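Conserved hypothetical protein BatB (Bacteroides thetaiotaomicron, PDB 3IBS) is of unknown function but carries a von Willebrand factor type A domain that binds a magnesium ion, probably to mediate protein-protein recognition at the cell membrane. Local coordinates at residues S21-A26 with I118-N123; A17-N22 with I56-D61; S143-G148 with I191-D196; V12-A17 with A114-T119. One frame throughout, in Å; residues are numbered along the deposited sequence. Where two conformers were deposited one is given.

Contact 1 (S21-A26 with I118-N123); sequences SNSMLA and ITDGEN. With MG (magnesium ion), chain I.
Ser-23 meets Asp-120 beside a magnesium ion, an example of a carboxylate, second-shell in this model, that hydrogen-bonds a metal ligand. Ser-23 has OG between its backbone N and carbonyl carbon (chi1 58°), which brings OG to the magnesium ion at 2.1 Å. That hydroxyl also donates to the syn lone pair of Asp-120 OD2, OG to OD2 being 2.7 Å. The other oxygen, Asp-120 OD1, accepts from metal-bound water 2 and, in an Asx turn, from Glu-122 N, which lies 25° out of the carboxylate plane. In this model Asp-120 thus reaches the magnesium through water, while Ser-21 OG, 2.2 Å from the magnesium ion, binds it directly. The extended arm of Glu-122 takes water 3 at OE1, an oxygen also bonded to Thr-174. Selenomethionine Met-24, bent at both chi2 and chi3, lays SE 3.8 Å from Asp-120 N. Thr-119 OG1 accepts from Gly-121 N in an ST turn. The arrangement matches the metal ion-dependent adhesion site of von Willebrand factor type A domains. The 3-10 turn 22-25 leads toward helix 33-46, whose Arg-33 salt-bridges Asp-120, and faces the C-terminal end of strand 113-119, with strand 173-174 alongside.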
loop_
_atom_site.group_PDB
_atom_site.type_symbol
_atom_site.label_atom_id
_atom_site.label_comp_id
_atom_site.label_asym_id
_atom_site.label_seq_id
_atom_site.Cartn_x
_atom_site.Cartn_y
_atom_site.Cartn_z
ATOM N N SER A 21 -9.874 15.067 -3.716
ATOM C CA SER A 21 -10.530 13.806 -3.335
ATOM C C SER A 21 -9.525 12.857 -2.640
ATOM O O SER A 21 -8.308 13.086 -2.705
ATOM C CB SER A 21 -11.159 13.126 -4.548
ATOM O OG SER A 21 -10.173 12.667 -5.445
ATOM N N ASN A 22 -10.054 11.820 -1.977
ATOM C CA ASN A 22 -9.263 10.864 -1.187
ATOM C C ASN A 22 -8.127 10.214 -1.958
ATOM O O ASN A 22 -7.061 9.960 -1.401
ATOM C CB ASN A 22 -10.180 9.762 -0.601
ATOM C CG ASN A 22 -11.169 10.315 0.409
ATOM O OD1 ASN A 22 -10.877 11.300 1.088
ATOM N ND2 ASN A 22 -12.342 9.685 0.515
ATOM N N SER A 23 -8.350 9.961 -3.247
ATOM C CA SER A 23 -7.325 9.322 -4.072
ATOM C C SER A 23 -6.015 10.153 -4.147
ATOM O O SER A 23 -4.943 9.611 -4.428
ATOM C CB SER A 23 -7.873 9.062 -5.481
ATOM O OG SER A 23 -8.304 10.295 -6.048
HETATM N N MSE A 24 -6.110 11.458 -3.905
HETATM C CA MSE A 24 -4.939 12.337 -3.924
HETATM C C MSE A 24 -4.024 12.151 -2.696
HETATM O O MSE A 24 -2.909 12.695 -2.642
HETATM C CB MSE A 24 -5.358 13.809 -4.110
HETATM C CG MSE A 24 -6.161 14.041 -5.417
HETATM SE SE MSE A 24 -4.986 13.895 -7.007
HETATM C CE MSE A 24 -3.986 15.570 -6.673
ATOM N N LEU A 25 -4.465 11.343 -1.741
ATOM C CA LEU A 25 -3.604 10.964 -0.616
ATOM C C LEU A 25 -2.731 9.757 -0.936
ATOM O O LEU A 25 -1.865 9.400 -0.142
ATOM C CB LEU A 25 -4.420 10.723 0.663
ATOM C CG LEU A 25 -5.154 11.951 1.237
ATOM C CD1 LEU A 25 -5.722 11.671 2.647
ATOM C CD2 LEU A 25 -4.227 13.167 1.271
ATOM N N ALA A 26 -2.941 9.124 -2.094
ATOM C CA ALA A 26 -2.020 8.057 -2.516
ATOM C C ALA A 26 -0.587 8.610 -2.546
ATOM O O ALA A 26 -0.379 9.804 -2.824
ATOM C CB ALA A 26 -2.392 7.506 -3.857
ATOM N N ILE A 118 -5.230 19.998 -11.865
ATOM C CA ILE A 118 -4.266 19.046 -11.315
ATOM C C ILE A 118 -5.005 17.883 -10.647
ATOM O O ILE A 118 -5.699 18.072 -9.640
ATOM C CB ILE A 118 -3.339 19.716 -10.300
ATOM C CG1 ILE A 118 -2.673 20.946 -10.952
ATOM C CG2 ILE A 118 -2.305 18.717 -9.796
ATOM C CD1 ILE A 118 -1.769 21.843 -9.967
ATOM N N THR A 119 -4.876 16.685 -11.205
ATOM C CA THR A 119 -5.782 15.590 -10.816
ATOM C C THR A 119 -5.196 14.225 -11.206
ATOM O O THR A 119 -4.285 14.153 -12.014
ATOM C CB THR A 119 -7.191 15.787 -11.487
ATOM O OG1 THR A 119 -8.119 14.778 -11.049
ATOM C CG2 THR A 119 -7.072 15.767 -13.033
ATOM N N ASP A 120 -5.729 13.142 -10.637
ATOM C CA ASP A 120 -5.446 11.815 -11.194
ATOM C C ASP A 120 -6.477 11.447 -12.288
ATOM O O ASP A 120 -6.377 10.370 -12.904
ATOM C CB ASP A 120 -5.355 10.757 -10.085
ATOM C CG ASP A 120 -6.582 10.751 -9.196
ATOM O OD1 ASP A 120 -7.691 11.021 -9.724
ATOM O OD2 ASP A 120 -6.442 10.514 -7.976
ATOM N N GLY A 121 -7.452 12.342 -12.537
ATOM C CA GLY A 121 -8.441 12.158 -13.629
ATOM C C GLY A 121 -9.288 10.885 -13.511
ATOM O O GLY A 121 -9.891 10.398 -14.502
ATOM N N GLU A 122 -9.385 10.378 -12.284
ATOM C CA GLU A 122 -9.973 9.079 -12.036
ATOM C C GLU A 122 -11.479 9.109 -11.792
ATOM O O GLU A 122 -11.965 9.892 -10.971
ATOM C CB GLU A 122 -9.279 8.406 -10.851
ATOM C CG GLU A 122 -9.835 7.038 -10.552
ATOM C CD GLU A 122 -9.062 6.317 -9.466
ATOM O OE1 GLU A 122 -8.868 6.889 -8.364
ATOM O OE2 GLU A 122 -8.669 5.178 -9.719
ATOM N N ASN A 123 -12.195 8.212 -12.474
ATOM C CA ASN A 123 -13.644 8.057 -12.296
ATOM C C ASN A 123 -14.453 9.356 -12.479
ATOM O O ASN A 123 -15.408 9.613 -11.733
ATOM C CB ASN A 123 -13.973 7.449 -10.919
ATOM C CG ASN A 123 -13.524 6.004 -10.791
ATOM O OD1 ASN A 123 -13.441 5.274 -11.770
ATOM N ND2 ASN A 123 -13.223 5.590 -9.560
HETATM MG MG MG I . -10.249 10.819 -6.558
HETATM O O HOH W 1 -10.827 9.846 -4.820
HETATM O O HOH W 2 -9.630 11.803 -8.210
HETATM O O HOH W 3 -10.416 9.055 -7.645
HETATM O O HOH W 4 -12.276 11.259 -6.896
#

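Contact 2 (A17-N22 with I56-D61); sequences ALDISN and IVFAGD. With MG (magnesium ion), chain I.
With CG held between its backbone N and carbonyl carbon (chi1 71°), Phe-58 turns its ring back beneath the neighbouring strand, while Asp-19, whose chi1 of -168° sets CG anti to its own N, sends its carboxylate past the ring toward the metal. One face of the ring takes a CH-pi contact from Asp-19 CA, 3.8 Å from the centroid, and Asp-19 CB rests 3.6 Å from Phe-58 CZ. At the ring's edge lies Ala-17 O. Three backbone bonds knit the parallel strands: Leu-18 N to Ile-56 O, Phe-58 N to Leu-18 O, and Ile-20 N to Phe-58 O, the last 2.8 Å long. On the other side of the sheet Ile-20 CG2 packs 4.0 Å from Val-57 CG1. Just beyond, Ala-59 CB touches Ser-21 CA at 3.9 Å. This is the beta-alpha-beta unit in which helix 33-46 connects strands 13-19 and 52-58. Asp-19 OD1 is gripped by both Ser-21 N, in an Asx turn, and Ser-21 OG, the latter 2.7 Å from OD1 on its syn lone pair. OD2 takes metal-bound water 2 and Thr-119 OG1. Above an apolar ring, the carboxylate thus holds one metal ligand and one metal-bound water, consistent with a part in orienting the magnesium shell.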
loop_
_atom_site.group_PDB
_atom_site.type_symbol
_atom_site.label_atom_id
_atom_site.label_comp_id
_atom_site.label_asym_id
_atom_site.label_seq_id
_atom_site.Cartn_x
_atom_site.Cartn_y
_atom_site.Cartn_z
ATOM N N ALA A 17 -7.151 24.415 -10.610
ATOM C CA ALA A 17 -8.287 23.650 -10.121
ATOM C C ALA A 17 -7.707 22.350 -9.589
ATOM O O ALA A 17 -7.281 21.500 -10.351
ATOM C CB ALA A 17 -9.292 23.396 -11.265
ATOM N N LEU A 18 -7.652 22.230 -8.274
ATOM C CA LEU A 18 -6.924 21.135 -7.645
ATOM C C LEU A 18 -7.885 20.067 -7.105
ATOM O O LEU A 18 -8.744 20.342 -6.267
ATOM C CB LEU A 18 -6.035 21.688 -6.525
ATOM C CG LEU A 18 -5.287 20.702 -5.615
ATOM C CD1 LEU A 18 -4.327 19.791 -6.424
ATOM C CD2 LEU A 18 -4.521 21.493 -4.523
ATOM N N ASP A 19 -7.686 18.844 -7.568
ATOM C CA ASP A 19 -8.361 17.660 -7.048
ATOM C C ASP A 19 -7.919 17.441 -5.606
ATOM O O ASP A 19 -6.726 17.276 -5.347
ATOM C CB ASP A 19 -7.963 16.446 -7.920
ATOM C CG ASP A 19 -8.823 15.206 -7.657
ATOM O OD1 ASP A 19 -9.265 15.011 -6.501
ATOM O OD2 ASP A 19 -9.050 14.413 -8.612
ATOM N N ILE A 20 -8.873 17.467 -4.665
ATOM C CA ILE A 20 -8.602 17.124 -3.270
ATOM C C ILE A 20 -9.424 15.896 -2.787
ATOM O O ILE A 20 -9.646 15.705 -1.584
ATOM C CB ILE A 20 -8.788 18.332 -2.308
ATOM C CG1 ILE A 20 -10.262 18.794 -2.243
ATOM C CG2 ILE A 20 -7.798 19.464 -2.685
ATOM C CD1 ILE A 20 -10.621 19.649 -0.954
ATOM N N SER A 21 -9.874 15.067 -3.716
ATOM C CA SER A 21 -10.530 13.806 -3.335
ATOM C C SER A 21 -9.525 12.857 -2.640
ATOM O O SER A 21 -8.308 13.086 -2.705
ATOM C CB SER A 21 -11.159 13.126 -4.548
ATOM O OG SER A 21 -10.173 12.667 -5.445
ATOM N N ASN A 22 -10.054 11.820 -1.977
ATOM C CA ASN A 22 -9.263 10.864 -1.187
ATOM C C ASN A 22 -8.127 10.214 -1.958
ATOM O O ASN A 22 -7.061 9.960 -1.401
ATOM C CB ASN A 22 -10.180 9.762 -0.601
ATOM C CG ASN A 22 -11.169 10.315 0.409
ATOM O OD1 ASN A 22 -10.877 11.300 1.088
ATOM N ND2 ASN A 22 -12.342 9.685 0.515
ATOM N N ILE A 56 -9.152 26.853 -7.041
ATOM C CA ILE A 56 -10.398 26.139 -6.781
ATOM C C ILE A 56 -9.986 24.763 -6.307
ATOM O O ILE A 56 -9.007 24.224 -6.819
ATOM C CB ILE A 56 -11.186 25.998 -8.096
ATOM C CG1 ILE A 56 -11.847 27.332 -8.446
ATOM C CG2 ILE A 56 -12.210 24.853 -8.036
ATOM C CD1 ILE A 56 -12.152 27.474 -9.907
ATOM N N VAL A 57 -10.672 24.232 -5.294
ATOM C CA VAL A 57 -10.469 22.854 -4.894
ATOM C C VAL A 57 -11.737 22.073 -5.262
ATOM O O VAL A 57 -12.835 22.647 -5.291
ATOM C CB VAL A 57 -10.072 22.713 -3.394
ATOM C CG1 VAL A 57 -8.668 23.294 -3.143
ATOM C CG2 VAL A 57 -11.092 23.425 -2.477
ATOM N N PHE A 58 -11.585 20.799 -5.619
ATOM C CA PHE A 58 -12.763 20.000 -5.965
ATOM C C PHE A 58 -12.628 18.552 -5.559
ATOM O O PHE A 58 -11.517 17.974 -5.489
ATOM C CB PHE A 58 -13.104 20.110 -7.469
ATOM C CG PHE A 58 -12.115 19.410 -8.388
ATOM C CD1 PHE A 58 -12.303 18.060 -8.746
ATOM C CD2 PHE A 58 -11.024 20.099 -8.909
ATOM C CE1 PHE A 58 -11.411 17.413 -9.598
ATOM C CE2 PHE A 58 -10.125 19.474 -9.769
ATOM C CZ PHE A 58 -10.296 18.130 -10.115
ATOM N N ALA A 59 -13.784 17.965 -5.280
ATOM C CA ALA A 59 -13.902 16.533 -5.237
ATOM C C ALA A 59 -15.264 16.240 -5.864
ATOM O O ALA A 59 -15.417 16.395 -7.073
ATOM C CB ALA A 59 -13.761 16.013 -3.782
ATOM N N GLY A 60 -16.255 15.860 -5.067
ATOM C CA GLY A 60 -17.637 15.734 -5.557
ATOM C C GLY A 60 -18.292 17.067 -5.887
ATOM O O GLY A 60 -19.185 17.124 -6.742
ATOM N N ASP A 61 -17.862 18.127 -5.203
ATOM C CA ASP A 61 -18.230 19.513 -5.520
ATOM C C ASP A 61 -16.950 20.306 -5.769
ATOM O O ASP A 61 -15.846 19.812 -5.477
ATOM C CB ASP A 61 -18.979 20.168 -4.336
ATOM C CG ASP A 61 -20.343 19.511 -4.043
ATOM O OD1 ASP A 61 -21.083 19.171 -5.000
ATOM O OD2 ASP A 61 -20.677 19.327 -2.843
HETATM MG MG MG I . -10.249 10.819 -6.558
HETATM O O HOH W 2 -9.630 11.803 -8.210
HETATM O O HOH W 3 -10.416 9.055 -7.645
HETATM O O HOH W 1 -10.827 9.846 -4.820
HETATM O O HOH W 4 -12.276 11.259 -6.896
#

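Contact 3 (S143-G148 with I191-D196); sequences SVLGVG and IYVRVD
Val-195 presses against strand 140-147 with its CG2 branch, which settles 3.8 Å from Leu-145 CB on the diagonal between the strands. The valine has CG1 trans to its backbone N (chi1 174°), which turns CG2 toward this neighbour. Its own N-H is directed in an almost perfectly straight bond to Gly-146 O, with N and O 2.7 Å apart. On the same face Leu-145 CD1 lies 3.7 Å from Val-193 CG1, the two side chains pointing the same way. Helix 200-214 closes over this layer, Ile-205 meeting Leu-145 and Ala-201 meeting Val-195.

Gly-146 is the next most covered residue. Its N-H donates to Val-193 O, with N and O 2.8 Å apart, and on the face that carries Tyr-192 the tyrosine ring comes close, Tyr-192 CE1 lying 3.8 Å from Gly-146 CA. The hydroxyl of that tyrosine continues to Glu-178 of helix 178-187. Parallel pairing of this kind, with helices on both faces, belongs to the Rossmann-like alpha/beta sandwich of the von Willebrand factor type A domain, in which strand 191-195 is an outermost strand of the main sheet.

Ile-191 begins the ladder differently. Its N-H goes to a side chain, with Ile-191 N and Ser-143 OG 2.9 Å apart, while its carbonyl O accepts from Val-144 N. Ile-191 CG1 flanks the same hydroxyl, 3.6 Å from Ser-143 OG. At the far end the extended Arg-194 carries its guanidinium to Gly-148 O, where NE and NH2 both make weak, strongly bent bonds.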
loop_
_atom_site.group_PDB
_atom_site.type_symbol
_atom_site.label_atom_id
_atom_site.label_comp_id
_atom_site.label_asym_id
_atom_site.label_seq_id
_atom_site.Cartn_x
_atom_site.Cartn_y
_atom_site.Cartn_z
ATOM N N SER A 143 -5.163 23.465 -19.276
ATOM C CA SER A 143 -4.099 22.458 -19.176
ATOM C C SER A 143 -4.373 21.480 -18.048
ATOM O O SER A 143 -5.109 21.802 -17.116
ATOM C CB SER A 143 -2.709 23.099 -18.972
ATOM O OG SER A 143 -2.298 23.782 -20.146
ATOM N N VAL A 144 -3.777 20.282 -18.145
ATOM C CA VAL A 144 -3.969 19.235 -17.128
ATOM C C VAL A 144 -2.623 18.615 -16.745
ATOM O O VAL A 144 -1.845 18.196 -17.617
ATOM C CB VAL A 144 -4.931 18.107 -17.603
ATOM C CG1 VAL A 144 -5.181 17.084 -16.493
ATOM C CG2 VAL A 144 -6.263 18.685 -18.089
ATOM N N LEU A 145 -2.367 18.587 -15.440
ATOM C CA LEU A 145 -1.203 17.958 -14.858
ATOM C C LEU A 145 -1.706 16.706 -14.193
ATOM O O LEU A 145 -2.509 16.759 -13.242
ATOM C CB LEU A 145 -0.546 18.896 -13.841
ATOM C CG LEU A 145 0.349 20.050 -14.323
ATOM C CD1 LEU A 145 -0.107 20.727 -15.592
ATOM C CD2 LEU A 145 0.608 21.097 -13.201
ATOM N N GLY A 146 -1.273 15.569 -14.726
ATOM C CA GLY A 146 -1.800 14.287 -14.283
ATOM C C GLY A 146 -0.861 13.761 -13.218
ATOM O O GLY A 146 0.324 13.595 -13.473
ATOM N N VAL A 147 -1.393 13.512 -12.028
ATOM C CA VAL A 147 -0.569 13.046 -10.926
ATOM C C VAL A 147 -0.882 11.590 -10.641
ATOM O O VAL A 147 -2.044 11.184 -10.646
ATOM C CB VAL A 147 -0.821 13.873 -9.636
ATOM C CG1 VAL A 147 0.450 13.973 -8.803
ATOM C CG2 VAL A 147 -1.326 15.238 -9.983
ATOM N N GLY A 148 0.161 10.807 -10.385
ATOM C CA GLY A 148 0.001 9.437 -9.934
ATOM C C GLY A 148 0.480 8.440 -10.968
ATOM O O GLY A 148 0.884 8.829 -12.058
ATOM N N ILE A 191 -1.918 22.112 -22.433
ATOM C CA ILE A 191 -1.000 20.988 -22.519
ATOM C C ILE A 191 -1.350 19.944 -21.469
ATOM O O ILE A 191 -1.964 20.265 -20.466
ATOM C CB ILE A 191 0.469 21.422 -22.345
ATOM C CG1 ILE A 191 0.709 22.021 -20.947
ATOM C CG2 ILE A 191 0.908 22.336 -23.510
ATOM C CD1 ILE A 191 2.190 22.216 -20.585
ATOM N N TYR A 192 -0.968 18.694 -21.731
ATOM C CA TYR A 192 -1.024 17.645 -20.730
ATOM C C TYR A 192 0.414 17.292 -20.344
ATOM O O TYR A 192 1.281 17.121 -21.208
ATOM C CB TYR A 192 -1.750 16.372 -21.224
ATOM C CG TYR A 192 -1.503 15.224 -20.272
ATOM C CD1 TYR A 192 -2.129 15.198 -19.030
ATOM C CD2 TYR A 192 -0.570 14.214 -20.571
ATOM C CE1 TYR A 192 -1.870 14.193 -18.107
ATOM C CE2 TYR A 192 -0.305 13.181 -19.645
ATOM C CZ TYR A 192 -0.973 13.192 -18.414
ATOM O OH TYR A 192 -0.761 12.208 -17.470
ATOM N N VAL A 193 0.663 17.177 -19.046
ATOM C CA VAL A 193 1.942 16.668 -18.587
ATOM C C VAL A 193 1.713 15.784 -17.373
ATOM O O VAL A 193 0.830 16.065 -16.526
ATOM C CB VAL A 193 3.004 17.795 -18.356
ATOM C CG1 VAL A 193 2.524 18.838 -17.345
ATOM C CG2 VAL A 193 4.400 17.201 -17.955
ATOM N N ARG A 194 2.462 14.687 -17.323
ATOM C CA ARG A 194 2.416 13.814 -16.178
ATOM C C ARG A 194 3.355 14.335 -15.102
ATOM O O ARG A 194 4.503 14.707 -15.364
ATOM C CB ARG A 194 2.792 12.376 -16.550
ATOM C CG ARG A 194 2.510 11.361 -15.430
ATOM C CD ARG A 194 3.058 10.008 -15.804
ATOM N NE ARG A 194 2.938 9.017 -14.733
ATOM C CZ ARG A 194 3.965 8.512 -14.042
ATOM N NH1 ARG A 194 5.210 8.932 -14.274
ATOM N NH2 ARG A 194 3.750 7.598 -13.100
ATOM N N VAL A 195 2.858 14.353 -13.881
ATOM C CA VAL A 195 3.669 14.776 -12.774
ATOM C C VAL A 195 4.384 13.505 -12.269
ATOM O O VAL A 195 3.747 12.483 -12.050
ATOM C CB VAL A 195 2.813 15.439 -11.675
ATOM C CG1 VAL A 195 3.648 15.758 -10.437
ATOM C CG2 VAL A 195 2.136 16.718 -12.205
ATOM N N ASP A 196 5.705 13.559 -12.166
ATOM C CA ASP A 196 6.476 12.521 -11.462
ATOM C C ASP A 196 7.328 13.179 -10.354
ATOM O O ASP A 196 7.019 14.285 -9.920
ATOM C CB ASP A 196 7.325 11.710 -12.447
ATOM C CG ASP A 196 8.304 12.571 -13.233
ATOM O OD1 ASP A 196 8.675 13.674 -12.758
ATOM O OD2 ASP A 196 8.707 12.138 -14.336
#

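Contact 4 (V12-A17 with A114-T119); sequences VEVIIA and AIIVIT
Ile-116 sends its CD1 back against Val-14 CG1, 3.6 Å away, and so reaches the previous pair on that face of a parallel ladder. In that pair, two residues earlier, Val-14 is matched with Ala-114, whose methyl is a low spot; Met-212 of helix 200-214 packs onto it from outside. The pattern repeats farther on, where Ile-118 CD1 leans back to Ile-16 CG2 at 3.7 Å. In each isoleucine CG1 stands trans to the carbonyl carbon (chi1 -61° in Ile-116, -54° in Ile-118), and this reach toward the start of the strand makes the closest contact of each isoleucine tip a diagonal one. Ile-16 CG2 also sits over the backbone, 3.6 Å from Ile-116 O.

The opposite face carries Ile-15, Ile-115, Ala-17 and Val-117. Here the low spot is Ala-17, whose CB is 4.4 Å from Val-117 CG2 and is met on its other flank by the ring of Phe-58, whereas Ile-15 and Ile-115 stand as taller bumps that meet Ala-101 of helix 94-102. Ile-94 of the same helix touches Val-117. Helix 200-214 thus covers one side and helix 94-102 the other of this central pair of strands, whose segments 13-17 and 114-119 run parallel at 19°.

Five backbone bonds join them, from Ala-114 N to Glu-13 O at one end to Ile-118 N to Ala-17 O, 3.0 Å, at the other. The carboxylate of the buried Glu-13 turns away to Thr-106 and a salt bridge with Arg-113. That exception apart, peptide polarity is spent within the sheet, and what the two strands offer the helices here is aliphatic.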
loop_
_atom_site.group_PDB
_atom_site.type_symbol
_atom_site.label_atom_id
_atom_site.label_comp_id
_atom_site.label_asym_id
_atom_site.label_seq_id
_atom_site.Cartn_x
_atom_site.Cartn_y
_atom_site.Cartn_z
ATOM N N VAL A 12 -0.859 37.770 -17.094
ATOM C CA VAL A 12 -1.893 36.775 -17.353
ATOM C C VAL A 12 -2.664 36.443 -16.079
ATOM O O VAL A 12 -2.280 36.874 -14.991
ATOM C CB VAL A 12 -1.337 35.482 -18.021
ATOM C CG1 VAL A 12 -0.698 35.833 -19.347
ATOM C CG2 VAL A 12 -0.343 34.763 -17.125
ATOM N N GLU A 13 -3.763 35.713 -16.248
ATOM C CA GLU A 13 -4.578 35.240 -15.159
ATOM C C GLU A 13 -4.577 33.710 -15.190
ATOM O O GLU A 13 -4.877 33.088 -16.229
ATOM C CB GLU A 13 -5.988 35.807 -15.265
ATOM C CG GLU A 13 -6.022 37.355 -15.177
ATOM C CD GLU A 13 -7.419 37.979 -15.280
ATOM O OE1 GLU A 13 -8.442 37.265 -15.421
ATOM O OE2 GLU A 13 -7.479 39.233 -15.226
ATOM N N VAL A 14 -4.213 33.112 -14.056
ATOM C CA VAL A 14 -4.068 31.661 -13.959
ATOM C C VAL A 14 -4.939 31.153 -12.801
ATOM O O VAL A 14 -4.792 31.604 -11.652
ATOM C CB VAL A 14 -2.577 31.256 -13.729
ATOM C CG1 VAL A 14 -2.453 29.744 -13.475
ATOM C CG2 VAL A 14 -1.709 31.653 -14.912
ATOM N N ILE A 15 -5.868 30.254 -13.106
ATOM C CA ILE A 15 -6.641 29.623 -12.052
ATOM C C ILE A 15 -6.321 28.142 -11.963
ATOM O O ILE A 15 -6.408 27.410 -12.949
ATOM C CB ILE A 15 -8.160 29.881 -12.211
ATOM C CG1 ILE A 15 -8.433 31.385 -11.997
ATOM C CG2 ILE A 15 -8.943 29.073 -11.181
ATOM C CD1 ILE A 15 -9.853 31.817 -12.350
ATOM N N ILE A 16 -5.921 27.696 -10.775
ATOM C CA ILE A 16 -5.600 26.284 -10.592
ATOM C C ILE A 16 -6.811 25.557 -10.027
ATOM O O ILE A 16 -7.423 26.026 -9.074
ATOM C CB ILE A 16 -4.409 26.117 -9.639
ATOM C CG1 ILE A 16 -3.171 26.726 -10.316
ATOM C CG2 ILE A 16 -4.173 24.588 -9.315
ATOM C CD1 ILE A 16 -2.389 27.549 -9.418
ATOM N N ALA A 17 -7.151 24.415 -10.610
ATOM C CA ALA A 17 -8.287 23.650 -10.121
ATOM C C ALA A 17 -7.707 22.350 -9.589
ATOM O O ALA A 17 -7.281 21.500 -10.351
ATOM C CB ALA A 17 -9.292 23.396 -11.265
ATOM N N ALA A 114 -5.423 31.110 -18.286
ATOM C CA ALA A 114 -5.254 29.659 -18.239
ATOM C C ALA A 114 -5.950 29.050 -17.029
ATOM O O ALA A 114 -6.000 29.665 -15.944
ATOM C CB ALA A 114 -3.773 29.298 -18.223
ATOM N N ILE A 115 -6.509 27.854 -17.230
ATOM C CA ILE A 115 -7.008 27.022 -16.141
ATOM C C ILE A 115 -6.091 25.818 -16.089
ATOM O O ILE A 115 -5.847 25.205 -17.129
ATOM C CB ILE A 115 -8.476 26.551 -16.378
ATOM C CG1 ILE A 115 -9.415 27.758 -16.447
ATOM C CG2 ILE A 115 -8.892 25.541 -15.284
ATOM C CD1 ILE A 115 -10.858 27.409 -16.903
ATOM N N ILE A 116 -5.560 25.509 -14.906
ATOM C CA ILE A 116 -4.634 24.379 -14.753
ATOM C C ILE A 116 -5.260 23.388 -13.807
ATOM O O ILE A 116 -5.358 23.666 -12.610
ATOM C CB ILE A 116 -3.265 24.821 -14.222
ATOM C CG1 ILE A 116 -2.622 25.800 -15.206
ATOM C CG2 ILE A 116 -2.337 23.604 -14.011
ATOM C CD1 ILE A 116 -1.450 26.448 -14.620
ATOM N N VAL A 117 -5.735 22.266 -14.370
ATOM C CA VAL A 117 -6.378 21.212 -13.612
ATOM C C VAL A 117 -5.283 20.258 -13.165
ATOM O O VAL A 117 -4.471 19.801 -13.983
ATOM C CB VAL A 117 -7.426 20.424 -14.482
ATOM C CG1 VAL A 117 -8.161 19.363 -13.650
ATOM C CG2 VAL A 117 -8.431 21.388 -15.108
ATOM N N ILE A 118 -5.230 19.998 -11.865
ATOM C CA ILE A 118 -4.266 19.046 -11.315
ATOM C C ILE A 118 -5.005 17.883 -10.647
ATOM O O ILE A 118 -5.699 18.072 -9.640
ATOM C CB ILE A 118 -3.339 19.716 -10.300
ATOM C CG1 ILE A 118 -2.673 20.946 -10.952
ATOM C CG2 ILE A 118 -2.305 18.717 -9.796
ATOM C CD1 ILE A 118 -1.769 21.843 -9.967
ATOM N N THR A 119 -4.876 16.685 -11.205
ATOM C CA THR A 119 -5.782 15.590 -10.816
ATOM C C THR A 119 -5.196 14.225 -11.206
ATOM O O THR A 119 -4.285 14.153 -12.014
ATOM C CB THR A 119 -7.191 15.787 -11.487
ATOM O OG1 THR A 119 -8.119 14.778 -11.049
ATOM C CG2 THR A 119 -7.072 15.767 -13.033
#

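All four contacts are buried and reach the same sheet, yet their chemistry shifts with position. Contact 4, at the middle of the sheet, is backbone pairing clothed in aliphatic side chains. Contact 2 continues along strand 13-19 and exchanges hydrocarbon for carboxylate and hydroxyl at its C-terminal end. Contact 1, which shares Ser-21 with contact 2 and Ile-118 with contact 4, has no strand pairing across it and relies on side chains, waters and the metal. Contact 3 lies toward the sheet's edge, with several partly exposed residues; Thr-119 exchanges backbone hydrogen bonds with Leu-145 and Val-147, tying it to contact 1. Polar side-chain chemistry thus concentrates where the central strands end.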